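Local structure of collagen alpha1(xviii) chain (Mus musculus, 1DY1) at residues K79-S84 / G101-S106. The protein is the endostatin fragment of collagen XVIII, which binds zinc and, as endostatins do, probably restrains the growth of new blood vessels. The protein carries 2 engineered substitutions. Sequence-based numbering, arbitrary orientation.
With ZN (zinc ion), chain B.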
# COMPACT_ATOMS: atom_id res chain seq x y z
N LYS A 79 13.14 -4.47 4.20
CA LYS A 79 14.45 -5.11 4.26
C LYS A 79 15.18 -5.08 2.93
O LYS A 79 16.12 -5.84 2.71
CB LYS A 79 14.32 -6.54 4.78
CG LYS A 79 13.79 -6.55 6.20
CD LYS A 79 13.71 -7.93 6.80
CE LYS A 79 13.44 -7.79 8.30
NZ LYS A 79 13.30 -9.08 9.01
N ASP A 80 14.76 -4.15 2.07
CA ASP A 80 15.34 -3.96 0.74
C ASP A 80 15.32 -5.21 -0.15
O ASP A 80 16.20 -5.39 -0.99
CB ASP A 80 16.74 -3.37 0.84
CG ASP A 80 16.74 -2.00 1.49
OD1 ASP A 80 15.76 -1.24 1.32
OD2 ASP A 80 17.74 -1.67 2.17
N GLU A 81 14.32 -6.07 0.05
CA GLU A 81 14.13 -7.25 -0.78
C GLU A 81 13.20 -6.74 -1.88
O GLU A 81 12.35 -5.89 -1.61
CB GLU A 81 13.46 -8.37 0.03
CG GLU A 81 14.19 -8.68 1.34
CD GLU A 81 13.57 -9.79 2.16
OE1 GLU A 81 12.35 -10.03 2.05
OE2 GLU A 81 14.31 -10.41 2.96
N VAL A 82 13.38 -7.20 -3.11
CA VAL A 82 12.57 -6.71 -4.23
C VAL A 82 11.23 -7.39 -4.33
O VAL A 82 11.12 -8.60 -4.18
CB VAL A 82 13.32 -6.87 -5.56
CG1 VAL A 82 12.59 -6.15 -6.70
CG2 VAL A 82 14.68 -6.30 -5.41
N LEU A 83 10.20 -6.58 -4.58
CA LEU A 83 8.84 -7.08 -4.71
C LEU A 83 8.41 -6.93 -6.15
O LEU A 83 7.57 -7.68 -6.64
CB LEU A 83 7.88 -6.25 -3.83
CG LEU A 83 8.15 -6.14 -2.33
CD1 LEU A 83 7.23 -5.10 -1.72
CD2 LEU A 83 7.97 -7.50 -1.68
N SER A 84 8.97 -5.94 -6.82
CA SER A 84 8.61 -5.67 -8.19
C SER A 84 9.70 -4.86 -8.82
O SER A 84 10.31 -4.02 -8.17
CB SER A 84 7.31 -4.85 -8.23
OG SER A 84 6.97 -4.44 -9.55
N GLY A 101 7.38 -15.83 -2.92
CA GLY A 101 8.20 -15.89 -1.72
C GLY A 101 8.38 -14.53 -1.07
O GLY A 101 8.84 -14.45 0.08
N ALA A 102 8.01 -13.46 -1.77
CA ALA A 102 8.15 -12.11 -1.23
C ALA A 102 7.32 -11.89 0.04
O ALA A 102 6.35 -12.60 0.31
CB ALA A 102 7.80 -11.05 -2.29
N ARG A 103 7.72 -10.88 0.81
CA ARG A 103 7.03 -10.58 2.04
C ARG A 103 6.97 -9.07 2.30
O ARG A 103 7.88 -8.32 1.92
CB ARG A 103 7.72 -11.31 3.19
CG ARG A 103 9.20 -11.08 3.19
CD ARG A 103 9.93 -12.14 3.99
NE ARG A 103 11.34 -11.79 4.10
CZ ARG A 103 12.10 -12.08 5.15
NH1 ARG A 103 11.59 -12.74 6.19
NH2 ARG A 103 13.36 -11.66 5.17
N ILE A 104 5.86 -8.65 2.89
CA ILE A 104 5.61 -7.25 3.20
C ILE A 104 5.71 -7.02 4.70
O ILE A 104 5.04 -7.69 5.47
CB ILE A 104 4.23 -6.85 2.69
CG1 ILE A 104 4.22 -6.97 1.16
CG2 ILE A 104 3.89 -5.45 3.15
CD1 ILE A 104 2.86 -6.77 0.52
N PHE A 105 6.56 -6.07 5.09
CA PHE A 105 6.77 -5.74 6.51
C PHE A 105 6.09 -4.42 6.87
O PHE A 105 5.90 -3.56 6.01
CB PHE A 105 8.27 -5.61 6.83
CG PHE A 105 9.05 -6.89 6.68
CD1 PHE A 105 9.09 -7.83 7.70
CD2 PHE A 105 9.74 -7.17 5.50
CE1 PHE A 105 9.79 -9.03 7.56
CE2 PHE A 105 10.44 -8.36 5.35
CZ PHE A 105 10.46 -9.29 6.39
N SER A 106 5.70 -4.29 8.13
CA SER A 106 5.11 -3.05 8.63
C SER A 106 6.31 -2.13 8.92
O SER A 106 7.46 -2.60 8.84
CB SER A 106 4.32 -3.31 9.93
OG SER A 106 5.06 -4.11 10.85
ZN ZN B . 15.93 0.34 2.15
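With CG beside the backbone N (chi1 -53°) and the rest of its chain extended, Glu81 carries its carboxylate to Arg103, whose chain runs extended to NE from a CG set between the backbone N and the carbonyl carbon (chi1 50°). They meet in the C-type lectin-like fold of endostatin, where the turn leading into edge strand 82-84 is faced by the long loop that follows it. The salt bridge is bidentate and side-on: Arg103 NE donates to Glu81 OE1 at 2.9 Å and Arg103 NH2 to Glu81 OE2 at 2.7 Å. Carboxylate and guanidinium planes lie only 21° apart, and two nearly straight bonds fix their mutual rotation. A carboxylate suits this position because it offers an acceptor to each of the two nitrogens; OE1 is also met by Asn77 ND2.

Phe105 joins the charged pair to Lys79. Its CZ lies 3.4 Å above the guanidinium plane of Arg103, over the centre, while one face of the phenyl ring receives the lysine. The extended chain of Lys79 crosses the Phe105 side chain at about a right angle and makes a CH-pi contact, CE lying over the face toward its rim, 4.1 Å from the Phe105 ring centroid. A long aliphatic chain suits this place because its methylenes pack over the CZ border of that face, with NZ close to CE1 and CZ.

Asp80, between Lys79 and Glu81, takes no part in these contacts and binds zinc through OD1 together with His5, His7 and His15. Further along, Leu83 belongs to a classic beta bulge, its backbone and that of Ser84 both facing Ile75. Its branched side chain supplies apolar contact beyond the salt bridge, and the small Ala102 lets the segments come close: Leu83 CD2 lies 3.6 Å from Ala102 CB.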